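Beta-mannosidase (Trichoderma harzianum, PDB 4CVU) probably hydrolyses terminal beta-linked mannose residues from oligosaccharides and glycans, as a fungal glycoside hydrolase of family 2. Local coordinates at residues I351-G356 and S533-S538; L442-F447 and L481-G486; F449-Y454 and G487-N492; Y454-D459 and E514-T519. All blocks are in the same frame, centred on the assembly; numbering follows the deposited sequence.

Contact 1: I351-G356 and S533-S538; sequences ILFSSG and SYSPCS
Phe353 brings the flat group of this contact, and its ring has Tyr534 O at the edge, near the ring plane, with CD2 of Phe353 4.2 Å from that oxygen. Ser535 approaches obliquely, its CB 3.8 Å from Phe353 CE2. Beyond the two segments Trp373 meets the same ring edge-to-face, and the ring of Phe375 meets it with the planes at about 45°. With CG of Phe353 trans to its own N (chi1 166°), the ring extends along the second segment towards Ser535, while its root stays beside Ser533, CB to CB 3.7 Å. The other flat group, the Tyr534 ring, leaves on the far side of its strand to pack on Leu521 and Leu525 of helix 506-528, its hydroxyl bonded to Phe517 O. Serine suits both near-side positions: its short side chain lets Phe353 lie close, and at Ser533 its OG meets a bridging water.

Three waters bridge the two segments. One accepts from Ser533 N at 2.7 Å and lies within donating distance of Ile351 O, 2.7 Å away. A second links Ile351 O to Ser533 OG, and a third gives its proton to Tyr534 O at 2.9 Å while also bonding Ser355 OG. The result is a buried, hydrated seam between strand 351-354, which pairs antiparallel with 374-377, and strand 534-535, which runs parallel to 481-485: consistent with the (beta/alpha)8 barrel expected of family 2 hydrolases, its sheet extended by the antiparallel strands 351-354 and 374-377.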
# COMPACT_ATOMS: atom_id res chain seq x y z
N ILE A 351 33.97 -30.47 16.89
CA ILE A 351 33.44 -30.34 15.55
C ILE A 351 34.57 -30.11 14.57
O ILE A 351 35.30 -29.14 14.68
CB ILE A 351 32.35 -29.25 15.45
CG1 ILE A 351 31.73 -29.21 14.03
CG2 ILE A 351 32.89 -27.88 15.86
CD1 ILE A 351 30.88 -30.40 13.70
N LEU A 352 34.73 -31.06 13.65
CA LEU A 352 35.76 -31.04 12.64
C LEU A 352 35.18 -30.70 11.28
O LEU A 352 34.16 -31.30 10.88
CB LEU A 352 36.38 -32.43 12.54
CG LEU A 352 37.46 -32.61 11.45
CD1 LEU A 352 38.70 -31.81 11.78
CD2 LEU A 352 37.80 -34.09 11.32
N PHE A 353 35.80 -29.77 10.57
CA PHE A 353 35.58 -29.61 9.15
C PHE A 353 36.77 -30.27 8.46
O PHE A 353 37.90 -29.84 8.62
CB PHE A 353 35.45 -28.15 8.71
CG PHE A 353 35.55 -27.97 7.21
CD1 PHE A 353 34.63 -28.56 6.35
CD2 PHE A 353 36.57 -27.20 6.65
CE1 PHE A 353 34.74 -28.42 4.97
CE2 PHE A 353 36.69 -27.06 5.26
CZ PHE A 353 35.77 -27.65 4.43
N SER A 354 36.48 -31.31 7.68
CA SER A 354 37.51 -32.14 7.07
C SER A 354 37.63 -31.83 5.58
O SER A 354 36.70 -32.10 4.83
CB SER A 354 37.14 -33.62 7.28
OG SER A 354 38.12 -34.46 6.69
N SER A 355 38.76 -31.25 5.19
CA SER A 355 39.04 -30.86 3.82
C SER A 355 40.38 -31.35 3.25
O SER A 355 40.82 -30.87 2.21
CB SER A 355 39.00 -29.34 3.71
OG SER A 355 39.71 -28.76 4.74
N GLY A 356 41.02 -32.29 3.92
CA GLY A 356 42.33 -32.81 3.51
C GLY A 356 42.13 -33.95 2.56
O GLY A 356 40.98 -34.27 2.18
N SER A 533 37.81 -25.51 13.03
CA SER A 533 38.53 -25.67 11.75
C SER A 533 38.28 -24.50 10.78
O SER A 533 37.36 -23.70 10.98
CB SER A 533 38.12 -26.96 11.05
OG SER A 533 38.30 -28.07 11.86
N TYR A 534 39.08 -24.43 9.73
CA TYR A 534 39.14 -23.26 8.90
C TYR A 534 39.28 -23.62 7.46
O TYR A 534 39.86 -24.65 7.10
CB TYR A 534 40.33 -22.35 9.29
CG TYR A 534 40.42 -21.05 8.51
CD1 TYR A 534 39.55 -20.00 8.77
CD2 TYR A 534 41.40 -20.86 7.53
CE1 TYR A 534 39.62 -18.81 8.06
CE2 TYR A 534 41.50 -19.67 6.82
CZ TYR A 534 40.60 -18.64 7.09
OH TYR A 534 40.66 -17.46 6.39
N SER A 535 38.74 -22.74 6.63
CA SER A 535 39.00 -22.78 5.23
C SER A 535 39.12 -21.34 4.76
O SER A 535 38.35 -20.47 5.23
CB SER A 535 37.85 -23.51 4.51
OG SER A 535 38.00 -23.43 3.10
N PRO A 536 40.06 -21.07 3.85
CA PRO A 536 40.26 -19.70 3.42
C PRO A 536 39.09 -19.14 2.58
O PRO A 536 38.98 -17.92 2.43
CB PRO A 536 41.55 -19.76 2.61
CG PRO A 536 41.69 -21.18 2.20
CD PRO A 536 41.00 -22.01 3.22
N CYS A 537 38.22 -20.01 2.03
CA CYS A 537 36.97 -19.54 1.40
C CYS A 537 35.92 -20.63 1.36
O CYS A 537 36.21 -21.81 1.59
CB CYS A 537 37.21 -18.99 0.00
SG CYS A 537 37.98 -20.21 -1.09
N SER A 538 34.71 -20.19 1.04
CA SER A 538 33.50 -21.02 1.14
C SER A 538 33.49 -22.22 0.23
O SER A 538 32.75 -23.15 0.50
CB SER A 538 32.29 -20.18 0.79
OG SER A 538 32.37 -19.76 -0.56
O HOH W 1 35.58 -27.08 12.90
O HOH W 2 38.22 -28.46 14.37
O HOH W 3 39.98 -26.04 4.59

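Contact 2: L442-F447 and L481-G486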
# COMPACT_ATOMS: atom_id res chain seq x y z
N LEU A 442 23.90 -26.60 13.90
CA LEU A 442 25.29 -26.22 13.63
C LEU A 442 25.34 -24.98 12.78
O LEU A 442 24.56 -24.88 11.81
CB LEU A 442 26.03 -27.37 12.90
CG LEU A 442 26.32 -28.58 13.79
CD1 LEU A 442 26.91 -29.75 12.98
CD2 LEU A 442 27.29 -28.19 14.90
N LEU A 443 26.21 -24.02 13.13
CA LEU A 443 26.40 -22.81 12.38
C LEU A 443 27.77 -22.75 11.70
O LEU A 443 28.78 -22.43 12.34
CB LEU A 443 26.23 -21.56 13.27
CG LEU A 443 24.85 -21.36 13.81
CD1 LEU A 443 24.68 -20.07 14.58
CD2 LEU A 443 23.81 -21.55 12.73
N TRP A 444 27.81 -23.02 10.42
CA TRP A 444 29.00 -22.83 9.66
C TRP A 444 29.15 -21.34 9.46
O TRP A 444 28.40 -20.79 8.73
CB TRP A 444 28.84 -23.58 8.35
CG TRP A 444 29.56 -23.11 7.14
CD1 TRP A 444 30.20 -21.92 6.92
CD2 TRP A 444 29.75 -23.87 5.96
NE1 TRP A 444 30.73 -21.89 5.68
CE2 TRP A 444 30.47 -23.07 5.06
CE3 TRP A 444 29.32 -25.11 5.56
CZ2 TRP A 444 30.82 -23.51 3.79
CZ3 TRP A 444 29.69 -25.55 4.29
CH2 TRP A 444 30.40 -24.75 3.43
N SER A 445 30.18 -20.73 10.00
CA SER A 445 30.34 -19.32 10.03
C SER A 445 31.44 -18.78 9.15
O SER A 445 32.34 -19.52 8.77
CB SER A 445 30.48 -18.81 11.46
OG SER A 445 29.47 -19.37 12.22
N GLU A 446 31.33 -17.50 8.81
CA GLU A 446 32.24 -16.92 7.82
C GLU A 446 32.68 -15.52 8.22
O GLU A 446 31.99 -14.83 8.96
CB GLU A 446 31.57 -16.92 6.42
CG GLU A 446 31.27 -18.34 5.94
CD GLU A 446 30.92 -18.50 4.45
OE1 GLU A 446 30.67 -17.54 3.71
OE2 GLU A 446 30.86 -19.66 4.01
N PHE A 447 33.85 -15.13 7.74
CA PHE A 447 34.34 -13.77 7.89
C PHE A 447 33.73 -12.86 6.81
O PHE A 447 33.45 -13.31 5.70
CB PHE A 447 35.87 -13.72 7.81
CG PHE A 447 36.58 -14.56 8.87
CD1 PHE A 447 36.02 -14.82 10.10
CD2 PHE A 447 37.86 -15.06 8.60
CE1 PHE A 447 36.70 -15.57 11.05
CE2 PHE A 447 38.54 -15.80 9.55
CZ PHE A 447 37.96 -16.07 10.77
N LEU A 481 28.86 -23.24 16.97
CA LEU A 481 29.84 -22.77 16.00
C LEU A 481 30.53 -23.98 15.42
O LEU A 481 31.04 -24.82 16.15
CB LEU A 481 30.86 -21.83 16.66
CG LEU A 481 32.04 -21.38 15.79
CD1 LEU A 481 31.56 -20.60 14.58
CD2 LEU A 481 33.05 -20.55 16.60
N ALA A 482 30.55 -24.09 14.10
CA ALA A 482 30.99 -25.33 13.48
C ALA A 482 32.25 -25.22 12.63
O ALA A 482 32.90 -26.24 12.33
CB ALA A 482 29.84 -25.87 12.66
N CYS A 483 32.60 -24.01 12.25
CA CYS A 483 33.78 -23.76 11.42
C CYS A 483 33.83 -22.26 11.13
O CYS A 483 32.85 -21.54 11.37
CB CYS A 483 33.74 -24.52 10.10
SG CYS A 483 32.38 -24.06 8.97
N TRP A 484 35.00 -21.81 10.67
CA TRP A 484 35.16 -20.48 10.13
C TRP A 484 35.69 -20.62 8.72
O TRP A 484 36.65 -21.35 8.48
CB TRP A 484 36.17 -19.64 10.93
CG TRP A 484 35.61 -19.08 12.16
CD1 TRP A 484 35.93 -19.45 13.42
CD2 TRP A 484 34.63 -18.04 12.27
NE1 TRP A 484 35.23 -18.69 14.32
CE2 TRP A 484 34.41 -17.83 13.65
CE3 TRP A 484 33.89 -17.28 11.34
CZ2 TRP A 484 33.51 -16.88 14.13
CZ3 TRP A 484 33.01 -16.32 11.82
CH2 TRP A 484 32.80 -16.14 13.19
N MET A 485 35.07 -19.91 7.80
CA MET A 485 35.60 -19.82 6.46
C MET A 485 35.85 -18.34 6.18
O MET A 485 35.14 -17.45 6.72
CB MET A 485 34.68 -20.51 5.44
CG MET A 485 34.39 -21.98 5.80
SD MET A 485 34.28 -23.11 4.38
CE MET A 485 33.87 -24.63 5.22
N GLY A 486 36.92 -18.10 5.43
CA GLY A 486 37.48 -16.74 5.25
C GLY A 486 36.60 -15.80 4.46
O GLY A 486 36.66 -14.56 4.61
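Trp444 and Met485 meet at a slant, the methionine laid over one face of the indole. CG of Trp444 stands opposite its backbone N (chi1 152°), which brings the indole over Cys483 and Met485. The methionine CE stands 3.9 Å from the centroid of the six-membered ring, a CH-pi contact. Cys483 SG covers the five-membered ring from that same face, 3.8 Å from its centroid, so two sulfur-bearing side chains, polarisable and only weakly polar, pave the aromatic surface. The indole is held from turning by its NE1, which donates to the anti lone pair of Glu446 OE2 at 2.8 Å, OE2 lying 29° out of the indole plane; Glu446 is also salt-bridged to Arg420. An alanine in place of Trp444 is likely to strip Met485 and Cys483 of their shared surface and deprive Glu446 OE2 of one donor.

The opposite face of the sheet is built round Trp484, sandwiched between unlike partners. Ser445 sets its CB over one face of the six-membered ring, small enough to lie close, while Phe447 comes over the other with CE1 3.3 Å from Trp484 CE3. The two rings are nearly parallel, 29° apart, but slid so far that they barely overlap. Glu446 O lies at the indole edge.

Beneath these side chains the strands pair in parallel, closing with Phe447 N to Met485 O, 2.8 Å and nearly straight on to the carbonyl. This is a beta-alpha-beta unit: helix 458-475 packs Ile468 and Val472 on Phe447, helix 430-439 sets Tyr433 against Leu443 and Leu481, and strand 418-421 flanks 442-446 on its other edge.

Contact 3: F449-Y454 and G487-N492; sequences FSDTLY and GNEFEN
Phe490 and Asn488 carry most of this meeting between the loops that follow two adjacent strands of the (beta/alpha)8 barrel, 442-446 and 481-485. The sequence Asn488-Glu489 after the second of these strands matches the Asn-Glu signature of clan GH-A glycosidases, in which the glutamate usually serves as acid/base, so this is probably the edge of the active site.

Asn488 grips the facing loop with both backbone and amide. Its N donates to Phe449 O at 2.8 Å, in the carbonyl plane, and its O accepts from Asp451 N at 3.1 Å. With CG trans to N (chi1 168°), the amide reaches along the loop, where ND2 donates to Ser450 OG at 3.0 Å; OD1 meanwhile takes a bond from Arg420 NH2. An asparagine suits the place because it offers a donor and an acceptor at once, and Ser450 OG is in turn bonded to Ser423 O.

Phe490, in the first turn of helix 490-501, fills the apolar half. Phe449 O and Tyr454 CD1 lie at its edge, the latter 4.0 Å from CZ. Leu453 runs past in the opposite direction, its CD2 4.0 Å from Phe490 CD2. Phe449 CB meets CZ of Phe490, while the Phe449 ring leads away to stand over Tyr454. Gly487 has to be glycine: a CB there would strike Phe449 O. The loop 449-454 is also tied to itself, for Ser450 N donates to Tyr454 OH at 3.0 Å, and that hydroxyl is itself hydrogen-bonded to Gln195 OE1.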
# COMPACT_ATOMS: atom_id res chain seq x y z
N PHE A 449 33.72 -11.21 4.03
CA PHE A 449 34.35 -10.91 2.77
C PHE A 449 33.65 -11.73 1.67
O PHE A 449 33.47 -12.94 1.82
CB PHE A 449 35.83 -11.27 2.82
CG PHE A 449 36.61 -10.54 3.87
CD1 PHE A 449 37.21 -9.31 3.59
CD2 PHE A 449 36.75 -11.08 5.15
CE1 PHE A 449 37.95 -8.64 4.57
CE2 PHE A 449 37.46 -10.42 6.12
CZ PHE A 449 38.07 -9.19 5.83
N SER A 450 33.25 -11.08 0.57
CA SER A 450 32.26 -11.70 -0.31
C SER A 450 32.17 -11.19 -1.77
O SER A 450 31.88 -10.03 -2.02
CB SER A 450 30.89 -11.61 0.40
OG SER A 450 29.86 -12.25 -0.34
N ASP A 451 32.46 -12.09 -2.71
CA ASP A 451 32.19 -11.89 -4.12
C ASP A 451 32.91 -10.66 -4.71
O ASP A 451 32.40 -9.98 -5.60
CB ASP A 451 30.68 -11.78 -4.32
CG ASP A 451 30.27 -12.00 -5.76
OD1 ASP A 451 31.03 -12.65 -6.54
OD2 ASP A 451 29.17 -11.52 -6.14
N THR A 452 34.09 -10.39 -4.19
CA THR A 452 34.99 -9.42 -4.78
C THR A 452 36.34 -9.66 -4.13
O THR A 452 36.45 -10.47 -3.19
CB THR A 452 34.52 -7.98 -4.55
OG1 THR A 452 35.25 -7.07 -5.40
CG2 THR A 452 34.62 -7.59 -3.08
N LEU A 453 37.36 -8.99 -4.65
CA LEU A 453 38.71 -9.06 -4.08
C LEU A 453 38.92 -7.81 -3.26
O LEU A 453 38.27 -6.82 -3.50
CB LEU A 453 39.77 -9.22 -5.17
CG LEU A 453 39.69 -10.53 -5.97
CD1 LEU A 453 40.86 -10.65 -6.94
CD2 LEU A 453 39.65 -11.76 -5.08
N TYR A 454 39.83 -7.89 -2.29
CA TYR A 454 39.94 -6.88 -1.25
C TYR A 454 41.35 -6.28 -1.14
O TYR A 454 42.34 -6.89 -1.63
CB TYR A 454 39.51 -7.48 0.10
CG TYR A 454 38.02 -7.70 0.19
CD1 TYR A 454 37.45 -8.85 -0.30
CD2 TYR A 454 37.20 -6.73 0.72
CE1 TYR A 454 36.09 -9.04 -0.26
CE2 TYR A 454 35.84 -6.89 0.78
CZ TYR A 454 35.28 -8.05 0.31
OH TYR A 454 33.90 -8.20 0.32
N GLY A 487 35.72 -16.37 3.62
CA GLY A 487 34.84 -15.54 2.80
C GLY A 487 34.19 -16.26 1.65
O GLY A 487 34.53 -17.41 1.32
N ASN A 488 33.27 -15.57 1.02
CA ASN A 488 32.41 -16.18 0.03
C ASN A 488 32.96 -16.03 -1.38
O ASN A 488 33.26 -14.97 -1.82
CB ASN A 488 31.00 -15.61 0.20
CG ASN A 488 30.07 -15.95 -0.94
OD1 ASN A 488 29.76 -17.10 -1.16
ND2 ASN A 488 29.67 -14.94 -1.71
N GLU A 489 33.03 -17.16 -2.08
CA GLU A 489 33.35 -17.24 -3.53
C GLU A 489 34.70 -16.69 -4.07
O GLU A 489 34.71 -15.95 -5.03
CB GLU A 489 32.20 -16.65 -4.35
CG GLU A 489 31.26 -17.73 -4.90
CD GLU A 489 29.80 -17.34 -4.85
OE1 GLU A 489 29.51 -16.12 -4.79
OE2 GLU A 489 28.93 -18.28 -4.88
N PHE A 490 35.81 -17.08 -3.45
CA PHE A 490 37.08 -16.64 -3.87
C PHE A 490 37.68 -17.57 -4.92
O PHE A 490 37.72 -17.24 -6.05
CB PHE A 490 37.99 -16.53 -2.66
CG PHE A 490 37.79 -15.27 -1.91
CD1 PHE A 490 36.73 -15.13 -1.07
CD2 PHE A 490 38.60 -14.20 -2.14
CE1 PHE A 490 36.51 -13.93 -0.43
CE2 PHE A 490 38.40 -13.00 -1.51
CZ PHE A 490 37.36 -12.86 -0.64
N GLU A 491 38.08 -18.76 -4.51
CA GLU A 491 38.83 -19.66 -5.37
C GLU A 491 38.00 -20.29 -6.50
O GLU A 491 38.54 -20.76 -7.53
CB GLU A 491 39.44 -20.77 -4.52
CG GLU A 491 40.70 -20.36 -3.71
CD GLU A 491 41.29 -21.51 -2.89
OE1 GLU A 491 41.38 -22.62 -3.44
OE2 GLU A 491 41.68 -21.31 -1.71
N ASN A 492 36.69 -20.38 -6.29
CA ASN A 492 35.80 -20.96 -7.29
C ASN A 492 35.23 -19.95 -8.29
O ASN A 492 34.70 -20.35 -9.34
CB ASN A 492 34.69 -21.76 -6.63
CG ASN A 492 33.68 -20.89 -5.93
OD1 ASN A 492 34.02 -19.95 -5.23
ND2 ASN A 492 32.40 -21.22 -6.09

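Contact 4: Y454-D459 and E514-T519. With NAG (2-acetamido-2-deoxy-beta-D-glucopyranose), chain D; MAN (alpha-D-mannopyranose), chain B; MAN (alpha-D-mannopyranose), chain C.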
# COMPACT_ATOMS: atom_id res chain seq x y z
N TYR A 454 39.83 -7.89 -2.29
CA TYR A 454 39.94 -6.88 -1.25
C TYR A 454 41.35 -6.28 -1.14
O TYR A 454 42.34 -6.89 -1.63
CB TYR A 454 39.51 -7.48 0.10
CG TYR A 454 38.02 -7.70 0.19
CD1 TYR A 454 37.45 -8.85 -0.30
CD2 TYR A 454 37.20 -6.73 0.72
CE1 TYR A 454 36.09 -9.04 -0.26
CE2 TYR A 454 35.84 -6.89 0.78
CZ TYR A 454 35.28 -8.05 0.31
OH TYR A 454 33.90 -8.20 0.32
N PRO A 455 41.44 -5.11 -0.51
CA PRO A 455 42.77 -4.50 -0.22
C PRO A 455 43.59 -5.35 0.73
O PRO A 455 43.05 -6.18 1.47
CB PRO A 455 42.41 -3.16 0.44
CG PRO A 455 41.00 -2.90 0.09
CD PRO A 455 40.36 -4.25 -0.01
N ASP A 456 44.90 -5.15 0.69
CA ASP A 456 45.82 -5.81 1.62
C ASP A 456 46.97 -4.87 2.03
O ASP A 456 48.07 -5.33 2.33
CB ASP A 456 46.38 -7.10 1.02
CG ASP A 456 47.06 -7.97 2.05
OD1 ASP A 456 46.57 -8.04 3.21
OD2 ASP A 456 48.10 -8.61 1.72
N SER A 457 46.67 -3.57 2.11
CA SER A 457 47.61 -2.60 2.65
C SER A 457 47.72 -2.86 4.15
O SER A 457 46.94 -3.63 4.71
CB SER A 457 47.09 -1.19 2.39
OG SER A 457 45.87 -0.99 3.09
N ASP A 458 48.70 -2.23 4.80
CA ASP A 458 48.97 -2.45 6.23
C ASP A 458 47.84 -1.93 7.12
O ASP A 458 47.49 -2.56 8.09
CB ASP A 458 50.31 -1.78 6.65
CG ASP A 458 51.56 -2.45 6.00
OD1 ASP A 458 51.47 -3.55 5.46
OD2 ASP A 458 52.66 -1.86 6.04
N ASP A 459 47.27 -0.78 6.79
CA ASP A 459 46.20 -0.23 7.63
C ASP A 459 44.90 -1.06 7.51
O ASP A 459 44.25 -1.30 8.52
CB ASP A 459 45.90 1.24 7.27
CG ASP A 459 46.89 2.21 7.91
OD1 ASP A 459 47.67 1.81 8.81
OD2 ASP A 459 46.88 3.40 7.54
N GLU A 514 46.34 -15.10 -0.30
CA GLU A 514 47.04 -15.98 0.63
C GLU A 514 47.48 -15.21 1.86
O GLU A 514 47.30 -15.66 2.98
CB GLU A 514 48.25 -16.63 -0.03
CG GLU A 514 47.87 -17.63 -1.09
CD GLU A 514 49.06 -18.41 -1.60
OE1 GLU A 514 50.20 -17.88 -1.50
OE2 GLU A 514 48.84 -19.54 -2.09
N ASN A 515 48.03 -14.02 1.65
CA ASN A 515 48.58 -13.24 2.75
C ASN A 515 47.48 -12.83 3.72
O ASN A 515 47.64 -12.97 4.95
CB ASN A 515 49.31 -12.00 2.23
CG ASN A 515 49.86 -11.14 3.35
OD1 ASN A 515 50.79 -11.54 4.04
ND2 ASN A 515 49.26 -10.01 3.58
N LEU A 516 46.34 -12.36 3.19
CA LEU A 516 45.24 -11.93 4.09
C LEU A 516 44.48 -13.13 4.65
O LEU A 516 44.37 -13.30 5.88
CB LEU A 516 44.25 -11.00 3.38
CG LEU A 516 43.17 -10.38 4.30
CD1 LEU A 516 43.82 -9.69 5.47
CD2 LEU A 516 42.25 -9.41 3.56
N PHE A 517 43.97 -13.97 3.75
CA PHE A 517 43.01 -15.02 4.15
C PHE A 517 43.67 -16.29 4.71
O PHE A 517 43.01 -17.13 5.31
CB PHE A 517 42.03 -15.32 3.01
CG PHE A 517 41.15 -14.15 2.66
CD1 PHE A 517 40.01 -13.87 3.42
CD2 PHE A 517 41.49 -13.29 1.64
CE1 PHE A 517 39.21 -12.78 3.14
CE2 PHE A 517 40.68 -12.20 1.34
CZ PHE A 517 39.55 -11.94 2.10
N ILE A 518 44.98 -16.44 4.55
CA ILE A 518 45.63 -17.63 5.10
C ILE A 518 46.69 -17.24 6.16
O ILE A 518 46.53 -17.55 7.33
CB ILE A 518 46.24 -18.49 3.99
CG1 ILE A 518 45.16 -18.92 2.98
CG2 ILE A 518 46.91 -19.73 4.57
CD1 ILE A 518 45.72 -19.67 1.79
N THR A 519 47.76 -16.57 5.72
CA THR A 519 48.86 -16.18 6.60
C THR A 519 48.34 -15.34 7.78
O THR A 519 48.57 -15.69 8.91
CB THR A 519 49.99 -15.46 5.83
OG1 THR A 519 50.36 -16.21 4.66
CG2 THR A 519 51.24 -15.28 6.69
C1 NAG D . 51.10 -21.03 -5.56
C2 NAG D . 51.69 -20.35 -4.35
C3 NAG D . 51.37 -18.87 -4.38
C4 NAG D . 51.80 -18.23 -5.70
C5 NAG D . 51.14 -19.05 -6.80
C6 NAG D . 51.34 -18.53 -8.21
C7 NAG D . 51.81 -21.59 -2.24
C8 NAG D . 51.14 -22.03 -1.01
N2 NAG D . 51.13 -20.85 -3.11
O3 NAG D . 51.89 -18.24 -3.25
O4 NAG D . 51.28 -16.91 -5.73
O5 NAG D . 51.57 -20.39 -6.73
O6 NAG D . 52.69 -18.18 -8.27
O7 NAG D . 52.95 -21.94 -2.44
C1 MAN B . 54.29 -10.18 -0.76
C2 MAN B . 53.99 -9.45 0.55
C3 MAN B . 52.53 -9.56 0.90
C4 MAN B . 51.65 -9.14 -0.28
C5 MAN B . 52.01 -10.02 -1.47
C6 MAN B . 51.12 -9.68 -2.66
O2 MAN B . 54.34 -8.09 0.44
O3 MAN B . 52.21 -8.74 2.00
O4 MAN B . 50.28 -9.27 0.08
O5 MAN B . 53.39 -9.83 -1.80
O6 MAN B . 51.31 -10.61 -3.71
C1 MAN C . 53.74 -12.98 -2.41
C2 MAN C . 54.80 -12.44 -1.44
C3 MAN C . 55.31 -13.63 -0.64
C4 MAN C . 54.14 -14.36 0.04
C5 MAN C . 53.05 -14.74 -0.95
C6 MAN C . 51.83 -15.35 -0.25
O2 MAN C . 54.24 -11.57 -0.46
O3 MAN C . 56.16 -13.15 0.36
O4 MAN C . 54.60 -15.51 0.69
O5 MAN C . 52.67 -13.58 -1.68
O6 MAN C . 51.14 -14.41 0.54
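Asp456 and Asn515 make the tight spot where the loop entering helix 458-475 leans on helix 506-528, both helices of the barrel's outer layer. Asn515 ND2 donates to the syn lone pair of Asp456 OD2 at 2.6 Å, a short bond with carboxylate and amide planes 58° apart. With CG of Asp456 trans to N (chi1 -166°), its carboxylate reaches across to the helix, where Leu516 slides past it with CB 3.8 Å from OD1. Leu516 also lays CD2 near Pro455 O.

Deeper in, one pair touches lightly, Tyr454 CD1 4.4 Å from Phe517 CZ, within an aromatic cluster that Phe449 and Phe490 complete. The loose side faces outward, towards the exposed residues 457-459 and a glycan attached to the protein. There Asp456 OD2 takes a second, weak bond from O4 of the chain B mannose, 2.8 Å away. If Asp456 were replaced by an alanine, Asn515 ND2 and that mannose hydroxyl would probably lose their shared acceptor and the amide would be freer to turn. Next to Asn515, Glu514 extends along the sugar surface past the chain C mannose, and its OE2 accepts from NAG N2 at 2.8 Å.

The four contacts trace one side of the barrel from sheet to glycan. Contact 1 and contact 2 have centres about 9 Å apart and share the sheet: Ser535 O meets Gly486 N at 2.8 Å. Contact 3 continues the strands of contact 2 into their loops, at what is probably the catalytic mouth, and contact 1 touches it where Ser538 N lies 2.8 Å from Gly487 O, probably a hydrogen bond. Contact 4, centred about 13 Å from contact 3, shares Tyr454 with it. Phe517 links them: its CE1 lies 3.5 Å from Phe449 CG and its CZ 3.6 Å from Phe490 CZ. The sugars at contact 4 belong to an attached glycan, not to a substrate pocket.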